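Local coordinates for protein pyridine synthase TbtD (Thermobispora bispora, PDB 5WA4) that probably forms the central pyridine ring of the thiopeptide antibiotic thiomuracin through a formal [4+2] aza-cycloaddition on a leader-peptide-bearing substrate, at residues D23-D28 against H77-Y82; V15-G20 against P119-H124. All coordinates share one frame; numbering follows the deposited sequence.

How the interactions relate
Interactions 1 and 2 are neighbouring parts of one ferredoxin-like layer, their centres about 11 Å apart. In interaction 1 the helices on one face of the antiparallel sheet meet; interaction 2 lies at one end of that sheet, just before the chain enters helix 22-35. Three side-chain pairs join them directly. Tyr-82 OH lies 2.6 Å from Tyr-17 OH, a probable hydrogen bond, and Val-79 CG1 packs 3.5 Å from Ile-123 CD1. Leu-25 CD2 adds apolar contact with Tyr-17 CD2 at 3.8 Å. No other protein chain of the assembly touches any of the four segments, so both contacts are internal to the subunit.

Interaction 1 of 2, residues D23-D28 against H77-Y82; sequences DDLILD and HVVGGY
Asp-28 and Tyr-82 make the nearest backbone approach between residues 23-28 and 77-82, with their CA atoms 6.8 Å apart. Both segments are helical, and their axes come within 10.0 Å while running roughly antiparallel, at 145°. At Ile-26 to Asp-28 the first helix widens into a pi-type turn. The gap between the helices is bridged chiefly by Tyr-82, whose CB points toward residues 23-28. With CG anti to the backbone N (chi1 177°), the ring reaches across and lies against the other helix. Leu-25 sits over one face in a CH-pi contact, its CA 3.9 Å from the ring centroid. From the edge, near the ring plane, comes Asp-28, whose CB is 3.6 Å from Tyr-82 CD2. Asp-24 CB approaches the phenol oxygen at the far end of the ring. Leu-25 also uses a branch of its side chain: CD1 lies 3.9 Å from Tyr-82 CD1 and 4.3 Å from Val-79 CG1, so one methyl packs against both residues. The contact between these segments is thus made by apolar and aromatic packing. Its polar ends are held by partners elsewhere: the Tyr-82 hydroxyl by Tyr-17, and the Asp-24 carboxylate by salt bridges to Arg-86 and Arg-159. Asp-28 pairs with Arg-159 too, so that this arginine links two acidic residues one helical turn apart. Helices 22-35 and 64-85 are the two helices of the beta-alpha-beta-beta-alpha-beta arrangement, laid side by side on its four-stranded sheet. Beyond residues 23-28 the seam continues along helix 22-35, where Val-78 and Val-79 touch Ala-33, while on the other side of that helix Ile-26 packs on Phe-46 of strand 44-49 and Leu-155 of helix 135-159.

Interaction 2 of 2, residues V15-G20 against P119-H124; sequences VDYHAG and PDNTIH
The imidazole of His-18 is stacked on the carboxylate of Asp-120, the two planes only 6° apart. Asp-120 OD1 lies over one ring face, offset toward the rim, and the ring also meets Trp-117 edge-to-face. This stack lies where antiparallel strands 9-16 and 123-128 of the ferredoxin-like sheet give way to loops, and Asp-120 belongs to a type II beta turn running from Pro-119 to Thr-122. The Tyr-17 ring has Gly-20 CA over one face and Asn-121 OD1 at its edge, 3.7 Å from CD1 of Tyr-17; the amide stands nearly perpendicular to the ring. Asp-16 OD1 meets the edge of the His-124 ring in a similarly steep arrangement.

At the strand end Asp-16 N donates to Thr-122 O at 3.2 Å, just ahead of strand 123-128, and Val-15 and Ile-123 form the adjoining non-hydrogen-bonded pair. Next along, Asn-121 N makes a weak bond to Asp-16 O. Beyond the sheet a side chain takes over: His-18 N donates to Asp-120 OD1 at 2.9 Å in a nearly straight bond (168°) that arrives from above the carboxylate plane. The carboxylate reaches this N-H because its CG is anti to the Asp-120 backbone N (chi1 -166°). The same oxygen also receives a weak bond from Asn-121 N. Ser-88 ties the turn to the loop after helix 64-85: its hydroxyl bonds Asp-120 OD2 and its backbone N-H donates to Asn-121 OD1. Separately, Asp-16 OD1 bonds Ser-118 OG, joining the end of strand 9-16 to the residue preceding the turn. Within the turn, Thr-122 OG1 donates to Pro-119 O at 2.7 Å, and that hydroxyl oxygen is itself the acceptor for His-124 NE2, which lies 2.7 Å from Thr-122 OG1.

Interaction 1 of 2, residues D23-D28 against H77-Y82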
loop_
_atom_site.group_PDB
_atom_site.type_symbol
_atom_site.label_atom_id
_atom_site.label_comp_id
_atom_site.label_asym_id
_atom_site.label_seq_id
_atom_site.Cartn_x
_atom_site.Cartn_y
_atom_site.Cartn_z
ATOM N N ASP E 23 -24.443 -17.183 -33.409
ATOM C CA ASP E 23 -24.238 -18.648 -33.541
ATOM C C ASP E 23 -24.663 -19.152 -34.932
ATOM O O ASP E 23 -24.229 -20.218 -35.371
ATOM C CB ASP E 23 -25.007 -19.441 -32.454
ATOM C CG ASP E 23 -24.267 -19.505 -31.103
ATOM O OD1 ASP E 23 -23.359 -18.689 -30.864
ATOM O OD2 ASP E 23 -24.614 -20.349 -30.246
ATOM N N ASP E 24 -25.516 -18.385 -35.619
ATOM C CA ASP E 24 -26.046 -18.799 -36.919
ATOM C C ASP E 24 -25.132 -18.362 -38.040
ATOM O O ASP E 24 -24.921 -19.107 -38.997
ATOM C CB ASP E 24 -27.460 -18.239 -37.160
ATOM C CG ASP E 24 -28.566 -19.127 -36.580
ATOM O OD1 ASP E 24 -28.439 -20.381 -36.604
ATOM O OD2 ASP E 24 -29.561 -18.543 -36.093
ATOM N N LEU E 25 -24.608 -17.145 -37.927
ATOM C CA LEU E 25 -23.634 -16.648 -38.892
ATOM C C LEU E 25 -22.421 -17.562 -38.928
ATOM O O LEU E 25 -21.826 -17.786 -39.983
ATOM C CB LEU E 25 -23.210 -15.218 -38.552
ATOM C CG LEU E 25 -21.923 -14.671 -39.186
ATOM C CD1 LEU E 25 -21.998 -14.594 -40.697
ATOM C CD2 LEU E 25 -21.632 -13.308 -38.623
ATOM N N ILE E 26 -22.063 -18.084 -37.758
ATOM C CA ILE E 26 -20.944 -19.006 -37.642
ATOM C C ILE E 26 -21.229 -20.233 -38.498
ATOM O O ILE E 26 -20.488 -20.513 -39.447
ATOM C CB ILE E 26 -20.676 -19.400 -36.149
ATOM C CG1 ILE E 26 -19.895 -18.291 -35.436
ATOM C CG2 ILE E 26 -19.914 -20.716 -36.030
ATOM C CD1 ILE E 26 -19.813 -18.481 -33.945
ATOM N N LEU E 27 -22.329 -20.920 -38.200
ATOM C CA LEU E 27 -22.628 -22.214 -38.802
ATOM C C LEU E 27 -23.099 -22.165 -40.259
ATOM O O LEU E 27 -22.839 -23.097 -41.012
ATOM C CB LEU E 27 -23.684 -22.927 -37.965
ATOM C CG LEU E 27 -23.299 -23.165 -36.511
ATOM C CD1 LEU E 27 -24.417 -23.868 -35.747
ATOM C CD2 LEU E 27 -22.026 -23.969 -36.474
ATOM N N ASP E 28 -23.800 -21.101 -40.647
ATOM C CA ASP E 28 -24.502 -21.066 -41.939
ATOM C C ASP E 28 -23.814 -20.180 -42.964
ATOM O O ASP E 28 -24.093 -20.262 -44.161
ATOM C CB ASP E 28 -25.950 -20.577 -41.766
ATOM C CG ASP E 28 -26.801 -21.516 -40.917
ATOM O OD1 ASP E 28 -26.364 -22.662 -40.653
ATOM O OD2 ASP E 28 -27.923 -21.102 -40.528
ATOM N N HIS E 77 -18.876 -14.769 -51.396
ATOM C CA HIS E 77 -20.021 -15.505 -51.918
ATOM C C HIS E 77 -20.830 -16.186 -50.805
ATOM O O HIS E 77 -22.041 -15.971 -50.697
ATOM C CB HIS E 77 -19.580 -16.542 -52.962
ATOM C CG HIS E 77 -20.722 -17.256 -53.625
ATOM N ND1 HIS E 77 -21.760 -16.588 -54.244
ATOM C CD2 HIS E 77 -20.985 -18.577 -53.770
ATOM C CE1 HIS E 77 -22.615 -17.468 -54.733
ATOM N NE2 HIS E 77 -22.168 -18.681 -54.463
ATOM N N VAL E 78 -20.171 -16.993 -49.978
ATOM C CA VAL E 78 -20.885 -17.792 -48.983
ATOM C C VAL E 78 -21.250 -16.982 -47.736
ATOM O O VAL E 78 -22.327 -17.177 -47.172
ATOM C CB VAL E 78 -20.063 -19.023 -48.547
ATOM C CG1 VAL E 78 -20.811 -19.832 -47.478
ATOM C CG2 VAL E 78 -19.710 -19.878 -49.745
ATOM N N VAL E 79 -20.361 -16.082 -47.302
ATOM C CA VAL E 79 -20.662 -15.224 -46.149
ATOM C C VAL E 79 -21.602 -14.117 -46.600
ATOM O O VAL E 79 -22.650 -13.915 -45.995
ATOM C CB VAL E 79 -19.391 -14.606 -45.485
ATOM C CG1 VAL E 79 -19.766 -13.752 -44.299
ATOM C CG2 VAL E 79 -18.445 -15.691 -45.029
ATOM N N GLY E 80 -21.245 -13.419 -47.675
ATOM C CA GLY E 80 -22.116 -12.395 -48.236
ATOM C C GLY E 80 -23.500 -12.949 -48.549
ATOM O O GLY E 80 -24.501 -12.229 -48.481
ATOM N N GLY E 81 -23.545 -14.243 -48.876
ATOM C CA GLY E 81 -24.785 -14.949 -49.128
ATOM C C GLY E 81 -25.644 -15.099 -47.891
ATOM O O GLY E 81 -26.877 -15.031 -47.968
ATOM N N TYR E 82 -25.006 -15.316 -46.745
ATOM C CA TYR E 82 -25.736 -15.370 -45.487
ATOM C C TYR E 82 -26.298 -13.997 -45.160
ATOM O O TYR E 82 -27.451 -13.866 -44.735
ATOM C CB TYR E 82 -24.846 -15.857 -44.347
ATOM C CG TYR E 82 -25.532 -15.862 -42.996
ATOM C CD1 TYR E 82 -25.592 -14.710 -42.210
ATOM C CD2 TYR E 82 -26.125 -17.017 -42.506
ATOM C CE1 TYR E 82 -26.223 -14.716 -40.983
ATOM C CE2 TYR E 82 -26.761 -17.029 -41.273
ATOM C CZ TYR E 82 -26.808 -15.877 -40.519
ATOM O OH TYR E 82 -27.435 -15.891 -39.298
#

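Interaction 2 of 2, residues V15-G20 against P119-H124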
loop_
_atom_site.group_PDB
_atom_site.type_symbol
_atom_site.label_atom_id
_atom_site.label_comp_id
_atom_site.label_asym_id
_atom_site.label_seq_id
_atom_site.Cartn_x
_atom_site.Cartn_y
_atom_site.Cartn_z
ATOM N N VAL E 15 -16.478 -9.083 -40.290
ATOM C CA VAL E 15 -17.897 -9.301 -40.588
ATOM C C VAL E 15 -18.841 -8.699 -39.536
ATOM O O VAL E 15 -19.048 -9.307 -38.486
ATOM C CB VAL E 15 -18.219 -10.806 -40.666
ATOM C CG1 VAL E 15 -19.645 -11.026 -41.154
ATOM C CG2 VAL E 15 -17.203 -11.520 -41.535
ATOM N N ASP E 16 -19.430 -7.536 -39.813
ATOM C CA ASP E 16 -20.376 -6.906 -38.878
ATOM C C ASP E 16 -21.751 -7.591 -38.844
ATOM O O ASP E 16 -22.354 -7.864 -39.882
ATOM C CB ASP E 16 -20.564 -5.425 -39.221
ATOM C CG ASP E 16 -19.299 -4.608 -39.011
ATOM O OD1 ASP E 16 -18.456 -4.547 -39.936
ATOM O OD2 ASP E 16 -19.157 -4.012 -37.929
ATOM N N TYR E 17 -22.254 -7.851 -37.644
ATOM C CA TYR E 17 -23.525 -8.540 -37.498
ATOM C C TYR E 17 -24.102 -8.227 -36.120
ATOM O O TYR E 17 -24.180 -9.088 -35.251
ATOM C CB TYR E 17 -23.307 -10.027 -37.698
ATOM C CG TYR E 17 -24.516 -10.858 -38.038
ATOM C CD1 TYR E 17 -25.271 -10.617 -39.183
ATOM C CD2 TYR E 17 -24.870 -11.929 -37.230
ATOM C CE1 TYR E 17 -26.359 -11.410 -39.489
ATOM C CE2 TYR E 17 -25.957 -12.732 -37.520
ATOM C CZ TYR E 17 -26.698 -12.481 -38.649
ATOM O OH TYR E 17 -27.773 -13.313 -38.907
ATOM N N HIS E 18 -24.500 -6.973 -35.945
ATOM C CA HIS E 18 -24.805 -6.408 -34.632
ATOM C C HIS E 18 -25.850 -7.140 -33.781
ATOM O O HIS E 18 -25.553 -7.582 -32.669
ATOM C CB HIS E 18 -25.237 -4.954 -34.814
ATOM C CG HIS E 18 -24.205 -4.114 -35.500
ATOM N ND1 HIS E 18 -24.499 -2.904 -36.088
ATOM C CD2 HIS E 18 -22.881 -4.312 -35.679
ATOM C CE1 HIS E 18 -23.396 -2.392 -36.605
ATOM N NE2 HIS E 18 -22.400 -3.222 -36.372
ATOM N N ALA E 19 -27.079 -7.254 -34.270
ATOM C CA ALA E 19 -28.143 -7.770 -33.422
ATOM C C ALA E 19 -28.647 -9.089 -33.942
ATOM O O ALA E 19 -29.624 -9.643 -33.432
ATOM C CB ALA E 19 -29.285 -6.767 -33.319
ATOM N N GLY E 20 -27.989 -9.590 -34.976
ATOM C CA GLY E 20 -28.382 -10.871 -35.533
ATOM C C GLY E 20 -27.941 -12.035 -34.664
ATOM O O GLY E 20 -27.138 -11.859 -33.745
ATOM N N PRO E 119 -20.586 -0.219 -40.501
ATOM C CA PRO E 119 -21.903 -0.523 -41.070
ATOM C C PRO E 119 -22.335 -1.952 -40.802
ATOM O O PRO E 119 -21.516 -2.857 -40.943
ATOM C CB PRO E 119 -21.691 -0.294 -42.559
ATOM C CG PRO E 119 -20.608 0.734 -42.615
ATOM C CD PRO E 119 -19.683 0.373 -41.501
ATOM N N ASP E 120 -23.597 -2.155 -40.423
ATOM C CA ASP E 120 -24.063 -3.488 -40.055
ATOM C C ASP E 120 -24.169 -4.331 -41.318
ATOM O O ASP E 120 -24.326 -3.802 -42.417
ATOM C CB ASP E 120 -25.399 -3.406 -39.311
ATOM C CG ASP E 120 -25.777 -4.710 -38.608
ATOM O OD1 ASP E 120 -24.917 -5.605 -38.437
ATOM O OD2 ASP E 120 -26.951 -4.828 -38.189
ATOM N N ASN E 121 -24.016 -5.640 -41.159
ATOM C CA ASN E 121 -24.138 -6.592 -42.260
ATOM C C ASN E 121 -23.152 -6.419 -43.417
ATOM O O ASN E 121 -23.342 -7.038 -44.465
ATOM C CB ASN E 121 -25.563 -6.549 -42.827
ATOM C CG ASN E 121 -26.610 -6.820 -41.783
ATOM O OD1 ASN E 121 -26.784 -7.959 -41.348
ATOM N ND2 ASN E 121 -27.320 -5.772 -41.370
ATOM N N THR E 122 -22.118 -5.592 -43.245
ATOM C CA THR E 122 -21.061 -5.472 -44.261
ATOM C C THR E 122 -19.853 -6.381 -43.997
ATOM O O THR E 122 -19.663 -6.871 -42.887
ATOM C CB THR E 122 -20.537 -4.030 -44.377
ATOM O OG1 THR E 122 -20.084 -3.578 -43.096
ATOM C CG2 THR E 122 -21.618 -3.111 -44.875
ATOM N N ILE E 123 -19.042 -6.584 -45.035
ATOM C CA ILE E 123 -17.798 -7.350 -44.959
ATOM C C ILE E 123 -16.630 -6.480 -45.367
ATOM O O ILE E 123 -16.605 -5.953 -46.474
ATOM C CB ILE E 123 -17.820 -8.596 -45.871
ATOM C CG1 ILE E 123 -18.695 -9.688 -45.258
ATOM C CG2 ILE E 123 -16.411 -9.110 -46.100
ATOM C CD1 ILE E 123 -18.828 -10.929 -46.120
ATOM N N HIS E 124 -15.660 -6.325 -44.474
ATOM C CA HIS E 124 -14.479 -5.532 -44.787
ATOM C C HIS E 124 -13.236 -6.411 -44.712
ATOM O O HIS E 124 -13.055 -7.174 -43.756
ATOM C CB HIS E 124 -14.355 -4.345 -43.835
ATOM C CG HIS E 124 -15.590 -3.511 -43.743
ATOM N ND1 HIS E 124 -15.788 -2.385 -44.518
ATOM C CD2 HIS E 124 -16.698 -3.641 -42.975
ATOM C CE1 HIS E 124 -16.963 -1.854 -44.225
ATOM N NE2 HIS E 124 -17.536 -2.596 -43.292
#